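Local structure of RabGDI protein (Plasmodium falciparum 3D7, 3P1W) at residues T59-L64 with H86-L91; C329-S334 with E406-K411; I361-V366 with Y378-S383. The protein probably acts as a Rab GDP-dissociation inhibitor, slowing GDP release from Rab GTPases and assisting their cycling between membranes and cytosol during vesicle transport. All blocks are in the same frame, centred on the assembly; numbering follows the deposited sequence.

Contact 1 (T59-L64 with H86-L91); sequences TASLNL and HWNVDL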
loop_
_atom_site.group_PDB
_atom_site.type_symbol
_atom_site.label_atom_id
_atom_site.label_comp_id
_atom_site.label_asym_id
_atom_site.label_seq_id
_atom_site.Cartn_x
_atom_site.Cartn_y
_atom_site.Cartn_z
ATOM N N THR A 59 10.757 0.893 -3.153
ATOM C CA THR A 59 10.226 1.429 -1.900
ATOM C C THR A 59 11.289 2.127 -1.053
ATOM O O THR A 59 11.105 2.305 0.137
ATOM C CB THR A 59 9.512 0.320 -1.091
ATOM O OG1 THR A 59 10.363 -0.851 -0.965
ATOM C CG2 THR A 59 8.180 -0.105 -1.816
ATOM N N ALA A 60 12.361 2.612 -1.660
ATOM C CA ALA A 60 13.409 3.313 -0.887
ATOM C C ALA A 60 12.912 4.584 -0.216
ATOM O O ALA A 60 11.982 5.230 -0.700
ATOM C CB ALA A 60 14.582 3.665 -1.777
ATOM N N SER A 61 13.582 4.931 0.883
ATOM C CA SER A 61 13.363 6.161 1.616
ATOM C C SER A 61 14.508 7.145 1.319
ATOM O O SER A 61 15.669 6.773 1.456
ATOM C CB SER A 61 13.370 5.818 3.108
ATOM O OG SER A 61 13.146 6.961 3.892
ATOM N N LEU A 62 14.195 8.373 0.917
ATOM C CA LEU A 62 15.223 9.369 0.528
ATOM C C LEU A 62 15.283 10.572 1.479
ATOM O O LEU A 62 14.256 11.104 1.910
ATOM C CB LEU A 62 14.961 9.869 -0.893
ATOM C CG LEU A 62 15.136 8.917 -2.101
ATOM C CD1 LEU A 62 14.354 7.656 -1.913
ATOM C CD2 LEU A 62 14.669 9.611 -3.406
ATOM N N ASN A 63 16.493 11.013 1.800
ATOM C CA ASN A 63 16.663 12.298 2.470
ATOM C C ASN A 63 16.630 13.426 1.445
ATOM O O ASN A 63 16.344 13.189 0.278
ATOM C CB ASN A 63 17.939 12.314 3.327
ATOM C CG ASN A 63 19.227 12.157 2.525
ATOM O OD1 ASN A 63 19.254 12.266 1.299
ATOM N ND2 ASN A 63 20.322 11.902 3.248
ATOM N N LEU A 64 16.925 14.654 1.859
ATOM C CA LEU A 64 16.881 15.767 0.909
ATOM C C LEU A 64 17.885 15.618 -0.201
ATOM O O LEU A 64 17.547 15.780 -1.358
ATOM C CB LEU A 64 17.184 17.096 1.595
ATOM C CG LEU A 64 16.077 17.864 2.236
ATOM C CD1 LEU A 64 16.744 19.068 2.915
ATOM C CD2 LEU A 64 15.030 18.248 1.208
ATOM N N HIS A 86 15.977 15.429 9.010
ATOM C CA HIS A 86 14.541 15.677 9.186
ATOM C C HIS A 86 13.715 15.032 8.087
ATOM O O HIS A 86 12.500 14.934 8.216
ATOM C CB HIS A 86 14.250 17.169 9.157
ATOM C CG HIS A 86 15.031 17.949 10.164
ATOM N ND1 HIS A 86 14.808 17.842 11.519
ATOM C CD2 HIS A 86 16.039 18.840 10.012
ATOM C CE1 HIS A 86 15.648 18.636 12.162
ATOM N NE2 HIS A 86 16.408 19.252 11.272
ATOM N N TRP A 87 14.372 14.646 6.996
ATOM C CA TRP A 87 13.658 14.159 5.810
ATOM C C TRP A 87 13.829 12.676 5.591
ATOM O O TRP A 87 14.944 12.178 5.444
ATOM C CB TRP A 87 14.095 14.934 4.568
ATOM C CG TRP A 87 13.783 16.381 4.666
ATOM C CD1 TRP A 87 14.535 17.337 5.277
ATOM C CD2 TRP A 87 12.628 17.054 4.141
ATOM N NE1 TRP A 87 13.923 18.558 5.176
ATOM C CE2 TRP A 87 12.748 18.416 4.484
ATOM C CE3 TRP A 87 11.505 16.637 3.425
ATOM C CZ2 TRP A 87 11.792 19.365 4.128
ATOM C CZ3 TRP A 87 10.543 17.586 3.079
ATOM C CH2 TRP A 87 10.692 18.923 3.431
ATOM N N ASN A 88 12.700 11.970 5.540
ATOM C CA ASN A 88 12.683 10.552 5.204
ATOM C C ASN A 88 11.509 10.305 4.252
ATOM O O ASN A 88 10.428 9.923 4.687
ATOM C CB ASN A 88 12.537 9.719 6.464
ATOM C CG ASN A 88 13.747 9.855 7.391
ATOM O OD1 ASN A 88 14.805 9.282 7.123
ATOM N ND2 ASN A 88 13.582 10.590 8.481
ATOM N N VAL A 89 11.744 10.547 2.962
ATOM C CA VAL A 89 10.677 10.561 1.957
ATOM C C VAL A 89 10.588 9.218 1.244
ATOM O O VAL A 89 11.453 8.866 0.432
ATOM C CB VAL A 89 10.925 11.699 0.949
ATOM C CG1 VAL A 89 9.812 11.737 -0.132
ATOM C CG2 VAL A 89 11.077 13.070 1.678
ATOM N N ASP A 90 9.556 8.455 1.584
ATOM C CA ASP A 90 9.299 7.192 0.950
ATOM C C ASP A 90 8.890 7.439 -0.506
ATOM O O ASP A 90 8.043 8.299 -0.779
ATOM C CB ASP A 90 8.155 6.465 1.667
ATOM C CG ASP A 90 8.554 5.879 3.018
ATOM O OD1 ASP A 90 9.726 5.542 3.267
ATOM O OD2 ASP A 90 7.654 5.701 3.851
ATOM N N LEU A 91 9.494 6.722 -1.448
ATOM C CA LEU A 91 9.050 6.809 -2.839
ATOM C C LEU A 91 7.616 6.276 -2.986
ATOM O O LEU A 91 6.846 6.760 -3.807
ATOM C CB LEU A 91 9.959 6.010 -3.760
ATOM C CG LEU A 91 11.349 6.584 -3.919
ATOM C CD1 LEU A 91 12.221 5.593 -4.707
ATOM C CD2 LEU A 91 11.276 7.898 -4.609
HETATM O O HOH W 1 15.463 8.205 4.671
HETATM O O HOH W 2 11.294 6.006 5.473
#

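Contact 2 (C329-S334 with E406-K411); sequences CICILS and EEKFVK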
loop_
_atom_site.group_PDB
_atom_site.type_symbol
_atom_site.label_atom_id
_atom_site.label_comp_id
_atom_site.label_asym_id
_atom_site.label_seq_id
_atom_site.Cartn_x
_atom_site.Cartn_y
_atom_site.Cartn_z
ATOM N N CYS A 329 3.401 11.475 -7.624
ATOM C CA CYS A 329 3.879 12.837 -7.547
ATOM C C CYS A 329 3.996 13.194 -6.087
ATOM O O CYS A 329 2.991 13.313 -5.392
ATOM C CB CYS A 329 2.906 13.807 -8.238
ATOM S SG CYS A 329 3.628 15.482 -8.318
ATOM N N ILE A 330 5.238 13.336 -5.632
ATOM C CA ILE A 330 5.556 13.797 -4.294
ATOM C C ILE A 330 5.597 15.319 -4.281
ATOM O O ILE A 330 6.328 15.930 -5.070
ATOM C CB ILE A 330 6.911 13.216 -3.832
ATOM C CG1 ILE A 330 6.827 11.679 -3.755
ATOM C CG2 ILE A 330 7.349 13.863 -2.483
ATOM C CD1 ILE A 330 8.189 10.937 -3.683
ATOM N N CYS A 331 4.811 15.938 -3.390
ATOM C CA CYS A 331 4.662 17.384 -3.345
ATOM C C CYS A 331 5.012 17.902 -1.952
ATOM O O CYS A 331 4.462 17.427 -0.954
ATOM C CB CYS A 331 3.220 17.788 -3.603
ATOM S SG CYS A 331 2.492 17.104 -5.086
ATOM N N ILE A 332 5.932 18.851 -1.892
ATOM C CA ILE A 332 6.230 19.535 -0.649
ATOM C C ILE A 332 5.232 20.667 -0.519
ATOM O O ILE A 332 5.139 21.518 -1.418
ATOM C CB ILE A 332 7.658 20.091 -0.632
ATOM C CG1 ILE A 332 8.676 18.941 -0.589
ATOM C CG2 ILE A 332 7.880 20.960 0.595
ATOM C CD1 ILE A 332 10.116 19.378 -0.735
ATOM N N LEU A 333 4.521 20.679 0.601
ATOM C CA LEU A 333 3.555 21.745 0.934
ATOM C C LEU A 333 4.011 22.587 2.126
ATOM O O LEU A 333 4.755 22.098 2.988
ATOM C CB LEU A 333 2.189 21.133 1.277
ATOM C CG LEU A 333 1.605 20.057 0.368
ATOM C CD1 LEU A 333 0.230 19.572 0.853
ATOM C CD2 LEU A 333 1.529 20.564 -1.037
ATOM N N SER A 334 3.555 23.849 2.158
ATOM C CA SER A 334 3.802 24.790 3.250
ATOM C C SER A 334 2.837 24.595 4.428
ATOM O O SER A 334 3.079 25.102 5.525
ATOM C CB SER A 334 3.595 26.241 2.753
ATOM O OG SER A 334 4.129 26.460 1.447
ATOM N N GLU A 406 5.001 23.684 -3.083
ATOM C CA GLU A 406 6.346 24.304 -3.226
ATOM C C GLU A 406 7.182 23.629 -4.291
ATOM O O GLU A 406 7.869 24.299 -5.077
ATOM C CB GLU A 406 7.112 24.291 -1.906
ATOM C CG GLU A 406 6.407 25.044 -0.806
ATOM C CD GLU A 406 7.218 25.183 0.469
ATOM O OE1 GLU A 406 8.361 24.685 0.556
ATOM O OE2 GLU A 406 6.683 25.795 1.405
ATOM N N GLU A 407 7.174 22.300 -4.273
ATOM C CA GLU A 407 7.952 21.489 -5.208
ATOM C C GLU A 407 7.223 20.186 -5.521
ATOM O O GLU A 407 6.499 19.649 -4.670
ATOM C CB GLU A 407 9.310 21.116 -4.619
ATOM C CG GLU A 407 10.234 22.283 -4.242
ATOM C CD GLU A 407 10.702 23.108 -5.419
ATOM O OE1 GLU A 407 10.650 22.626 -6.580
ATOM O OE2 GLU A 407 11.180 24.244 -5.173
ATOM N N LYS A 408 7.442 19.685 -6.733
ATOM C CA LYS A 408 6.891 18.415 -7.208
ATOM C C LYS A 408 8.031 17.493 -7.651
ATOM O O LYS A 408 8.970 17.916 -8.336
ATOM C CB LYS A 408 5.986 18.619 -8.414
ATOM C CG LYS A 408 4.649 19.238 -8.104
ATOM C CD LYS A 408 3.924 19.602 -9.402
ATOM C CE LYS A 408 2.731 20.542 -9.127
ATOM N NZ LYS A 408 2.055 20.942 -10.418
ATOM N N PHE A 409 7.936 16.246 -7.258
ATOM C CA PHE A 409 8.879 15.218 -7.666
ATOM C C PHE A 409 8.072 14.049 -8.293
ATOM O O PHE A 409 7.408 13.315 -7.579
ATOM C CB PHE A 409 9.652 14.736 -6.448
ATOM C CG PHE A 409 10.286 15.834 -5.638
ATOM C CD1 PHE A 409 11.622 16.135 -5.799
ATOM C CD2 PHE A 409 9.537 16.591 -4.730
ATOM C CE1 PHE A 409 12.243 17.138 -5.047
ATOM C CE2 PHE A 409 10.132 17.610 -3.996
ATOM C CZ PHE A 409 11.508 17.885 -4.154
ATOM N N VAL A 410 8.116 13.919 -9.610
ATOM C CA VAL A 410 7.266 13.010 -10.341
ATOM C C VAL A 410 8.021 11.786 -10.827
ATOM O O VAL A 410 9.138 11.911 -11.356
ATOM C CB VAL A 410 6.671 13.658 -11.588
ATOM C CG1 VAL A 410 5.813 12.622 -12.324
ATOM C CG2 VAL A 410 5.845 14.897 -11.214
ATOM N N LYS A 411 7.443 10.601 -10.624
ATOM C CA LYS A 411 8.032 9.345 -11.107
ATOM C C LYS A 411 6.946 8.494 -11.752
ATOM O O LYS A 411 5.894 8.223 -11.148
ATOM C CB LYS A 411 8.711 8.555 -9.978
ATOM C CG LYS A 411 9.481 7.350 -10.451
ATOM C CD LYS A 411 10.221 6.717 -9.271
ATOM C CE LYS A 411 10.999 5.476 -9.702
ATOM N NZ LYS A 411 11.750 4.959 -8.543
#

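Contact 3 (I361-V366 with Y378-S383); sequences IYINLV and YIAIVS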
loop_
_atom_site.group_PDB
_atom_site.type_symbol
_atom_site.label_atom_id
_atom_site.label_comp_id
_atom_site.label_asym_id
_atom_site.label_seq_id
_atom_site.Cartn_x
_atom_site.Cartn_y
_atom_site.Cartn_z
ATOM N N ILE A 361 -7.819 7.229 -7.708
ATOM C CA ILE A 361 -6.616 8.020 -7.410
ATOM C C ILE A 361 -6.528 8.184 -5.901
ATOM O O ILE A 361 -7.565 8.222 -5.206
ATOM C CB ILE A 361 -6.619 9.346 -8.180
ATOM C CG1 ILE A 361 -6.552 9.040 -9.696
ATOM C CG2 ILE A 361 -5.481 10.261 -7.749
ATOM C CD1 ILE A 361 -6.533 10.283 -10.627
ATOM N N TYR A 362 -5.301 8.254 -5.394
ATOM C CA TYR A 362 -5.037 8.265 -3.966
ATOM C C TYR A 362 -4.073 9.381 -3.591
ATOM O O TYR A 362 -3.199 9.727 -4.360
ATOM C CB TYR A 362 -4.459 6.918 -3.536
ATOM C CG TYR A 362 -5.218 5.698 -4.040
ATOM C CD1 TYR A 362 -6.171 5.069 -3.236
ATOM C CD2 TYR A 362 -5.002 5.181 -5.325
ATOM C CE1 TYR A 362 -6.868 3.956 -3.672
ATOM C CE2 TYR A 362 -5.706 4.068 -5.785
ATOM C CZ TYR A 362 -6.631 3.458 -4.959
ATOM O OH TYR A 362 -7.340 2.374 -5.392
ATOM N N ILE A 363 -4.235 9.939 -2.392
ATOM C CA ILE A 363 -3.313 10.942 -1.871
ATOM C C ILE A 363 -2.991 10.607 -0.418
ATOM O O ILE A 363 -3.910 10.477 0.403
ATOM C CB ILE A 363 -3.867 12.368 -1.927
ATOM C CG1 ILE A 363 -4.457 12.684 -3.295
ATOM C CG2 ILE A 363 -2.807 13.364 -1.461
ATOM C CD1 ILE A 363 -5.102 14.100 -3.449
ATOM N N ASN A 364 -1.704 10.431 -0.110
ATOM C CA ASN A 364 -1.250 10.322 1.281
ATOM C C ASN A 364 -0.543 11.585 1.705
ATOM O O ASN A 364 0.111 12.218 0.899
ATOM C CB ASN A 364 -0.348 9.128 1.457
ATOM C CG ASN A 364 -1.135 7.854 1.583
ATOM O OD1 ASN A 364 -2.365 7.890 1.783
ATOM N ND2 ASN A 364 -0.461 6.723 1.466
ATOM N N LEU A 365 -0.698 11.956 2.970
ATOM C CA LEU A 365 -0.086 13.154 3.498
ATOM C C LEU A 365 0.643 12.738 4.775
ATOM O O LEU A 365 0.037 12.082 5.639
ATOM C CB LEU A 365 -1.168 14.214 3.790
ATOM C CG LEU A 365 -0.839 15.567 4.397
ATOM C CD1 LEU A 365 -0.450 15.490 5.871
ATOM C CD2 LEU A 365 0.223 16.342 3.596
ATOM N N VAL A 366 1.928 13.118 4.860
ATOM C CA VAL A 366 2.746 12.925 6.035
ATOM C C VAL A 366 3.625 14.136 6.297
ATOM O O VAL A 366 3.796 15.002 5.438
ATOM C CB VAL A 366 3.583 11.647 5.910
ATOM C CG1 VAL A 366 2.684 10.393 6.062
ATOM C CG2 VAL A 366 4.309 11.646 4.574
ATOM N N TYR A 378 5.092 19.752 4.841
ATOM C CA TYR A 378 4.296 18.555 4.660
ATOM C C TYR A 378 4.636 17.942 3.305
ATOM O O TYR A 378 5.072 18.649 2.382
ATOM C CB TYR A 378 2.799 18.881 4.686
ATOM C CG TYR A 378 2.373 19.613 5.934
ATOM C CD1 TYR A 378 1.690 18.957 6.934
ATOM C CD2 TYR A 378 2.704 20.945 6.130
ATOM C CE1 TYR A 378 1.327 19.605 8.092
ATOM C CE2 TYR A 378 2.340 21.611 7.281
ATOM C CZ TYR A 378 1.649 20.927 8.259
ATOM O OH TYR A 378 1.269 21.555 9.417
ATOM N N ILE A 379 4.383 16.646 3.194
ATOM C CA ILE A 379 4.527 15.924 1.944
ATOM C C ILE A 379 3.210 15.236 1.574
ATOM O O ILE A 379 2.704 14.423 2.349
ATOM C CB ILE A 379 5.645 14.864 2.052
ATOM C CG1 ILE A 379 7.003 15.541 2.048
ATOM C CG2 ILE A 379 5.615 13.943 0.881
ATOM C CD1 ILE A 379 7.353 16.063 0.703
ATOM N N ALA A 380 2.665 15.564 0.400
ATOM C CA ALA A 380 1.486 14.887 -0.134
ATOM C C ALA A 380 1.921 14.111 -1.371
ATOM O O ALA A 380 2.569 14.667 -2.246
ATOM C CB ALA A 380 0.373 15.916 -0.503
ATOM N N ILE A 381 1.552 12.841 -1.422
ATOM C CA ILE A 381 1.932 11.954 -2.505
ATOM C C ILE A 381 0.676 11.501 -3.229
ATOM O O ILE A 381 -0.150 10.769 -2.680
ATOM C CB ILE A 381 2.718 10.752 -1.982
ATOM C CG1 ILE A 381 3.868 11.228 -1.068
ATOM C CG2 ILE A 381 3.229 9.903 -3.185
ATOM C CD1 ILE A 381 3.537 11.347 0.448
ATOM N N VAL A 382 0.547 11.966 -4.467
ATOM C CA VAL A 382 -0.586 11.625 -5.324
ATOM C C VAL A 382 -0.190 10.433 -6.168
ATOM O O VAL A 382 0.849 10.475 -6.793
ATOM C CB VAL A 382 -0.963 12.801 -6.228
ATOM C CG1 VAL A 382 -2.119 12.408 -7.164
ATOM C CG2 VAL A 382 -1.338 14.065 -5.401
ATOM N N SER A 383 -1.026 9.390 -6.227
ATOM C CA SER A 383 -0.725 8.214 -7.005
ATOM C C SER A 383 -1.929 7.823 -7.847
ATOM O O SER A 383 -3.089 7.912 -7.384
ATOM C CB SER A 383 -0.299 7.054 -6.075
ATOM O OG SER A 383 -1.298 6.807 -5.080
#

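Contact 1 (T59-L64 with H86-L91)
Leu64 lies over one face of the Trp87 indole, its CG 3.6 Å from the centroid of the five-membered ring and 17° off the ring normal, a CH-pi contact. Methyl CD1 leans toward Trp87 NE1 and CD1, while CD2 sits above the bond shared by the two rings, so the leucine fork straddles the pyrrole side of the indole. At the edge of the ring, in its plane, stands CG2 of Val89. The indole nitrogen is used elsewhere: Trp87 NE1 donates to the carbonyl of Tyr81, whose ring also meets the indole edge to face.

Beyond the ring the two segments form a short antiparallel pair. Leu62 and Val89 exchange both backbone bonds, Leu62 N to Val89 O and Val89 N to Leu62 O, each 2.8 Å. Two residues on, Leu91 N reaches Ala60 O at 3.0 Å, nearly along the carbonyl axis. On the face of Leu62 and Val89, the branched ends of Leu62 and Leu91 cross at an angle, Leu62 CD1 being 3.8 Å from Leu91 CG; Leu67, Thr70 and Phe71 of helix 64-71 cover this side.

The face carrying Ser61 and Asp90 is polar. With chi1 at -179°, Ser61 OG is swung opposite its own N and lies between two waters, 2.7 Å from one and 2.6 Å from the other. The first donates to Asn88 OD1, the second to Asp90 OD1. Asp90 OD2 accepts from Tyr250 OH and Leu255 N, and Asn88 ND2 donates to Gly371 O. The two-stranded pair is thus amphipathic: carbon-to-carbon contact packs it against helix 64-71, whereas on the other face water bridges the polar side chains of the two segments.

Contact 2 (C329-S334 with E406-K411)
Ile332 and Phe409 meet at an angle, with the isoleucine tip at the rim of the ring: Ile332 CD1 is 3.7 Å from Phe409 CE2 and near the ring plane. Another part of the rim faces a polar atom, for Ile330 O lies in the ring plane, 3.3 Å from Phe409 CD2. With chi1 at -52°, Phe409 CG stands beside its own backbone N, which turns the ring along the strand toward Ile332. Lys72 makes a cation-pi contact with this ring, and Leu67 of helix 64-71 packs on the same side chain.

On the other face of the pair the contacts involve sulfur. Cys329 SG touches Val410 CG2 at 3.7 Å and Lys408 CG at 3.9 Å; the extended Lys408 chain then carries its amine away from the strand 329-333.

The two strands run antiparallel, 167° between their directions, in a larger mixed sheet where strand 320-333 pairs with 405-418 on one edge and with 378-385 on the other. Ile330 and Phe409 exchange both backbone bonds. Farther along, the register is shifted by a classic beta bulge: Glu406 and Glu407 both face Ile332, whose N donates to Glu407 O (2.9 Å) while its O accepts from Glu406 N (2.7 Å).

At the bulge Glu406 points toward the end of strand 329-333. Extended beyond CG (chi2 -173°), it brings OE2 within 2.6 Å of Ser334 OG, which donates to the carboxylate lone pair directed away from OE1. The same OE2 forms a salt bridge with Lys377, and OE1 accepts from Tyr81 OH, so three partners grip the carboxylate and probably favour its ionised form. Ile332 CG2 lies 3.8 Å from OE1, leaving the carboxylate with an apolar neighbour as well.

Contact 3 (I361-V366 with Y378-S383)
Strands 361-367 and 378-385 form a beta hairpin within the large mixed sheet, running 164° apart in direction with their axes 4.5 Å apart. Three hydrogen-bonded pairs, Tyr362-Ser383, Asn364-Ile381 and Val366-Ile379, supply six backbone bonds whose N-H...O angles are all at least 158°.

On the face of Ile363 and Val382, these two side chains lie alongside each other, pointing the same way, with Ile363 CG1 4.0 Å from Val382 CG2. Leu365 reaches farther across: its CG is opposite the backbone N (chi1 178°), and CD2 comes down at 3.8 Å from Tyr378 CB and 4.1 Å from Ala380 CB. Pro398 and Leu399 of helix 396-400 cover Val382 here.

The face of Tyr362 and Ser383 mixes polar and apolar groups. Ser383 OG rests 3.5 Å from Tyr362 CB and hydrogen-bonds to Ala435 O, while Asn364 ND2 donates to Ser437 O and Pro93 O, so Ser383 OG and Asn364 ND2 are each satisfied by backbone carbonyls. Val366 CG2 packs on Ile381 CD1 at 4.2 Å. Strands 346-350 and 320-333 flank the pair on either side, and its regular alternation of hydrogen-bonded and non-hydrogen-bonded pairs is typical of an antiparallel hairpin.

Contacts 2 and 3 belong to one sheet: strands 320-333 and 378-385 are neighbours, probably joined by backbone bonds from Leu333 N to Tyr378 O and Cys331 N to Ala380 O. The hairpin of contact 3 is nested in the loop that contact 2 closes. Contact 3 is the more deeply buried, with 11 of 12 touching residues buried against 6 of 11 in contact 2, which carries charged residues along segment 406-411, Lys408 among them exposed. Their centres lie about 12 Å and about 19 Å from that of the chain. Contact 1 is a separate two-stranded sheet, also buried, but with waters on one face; it packs on contact 2 through Val89 and Ile330, and its Trp87 also reaches Ile332.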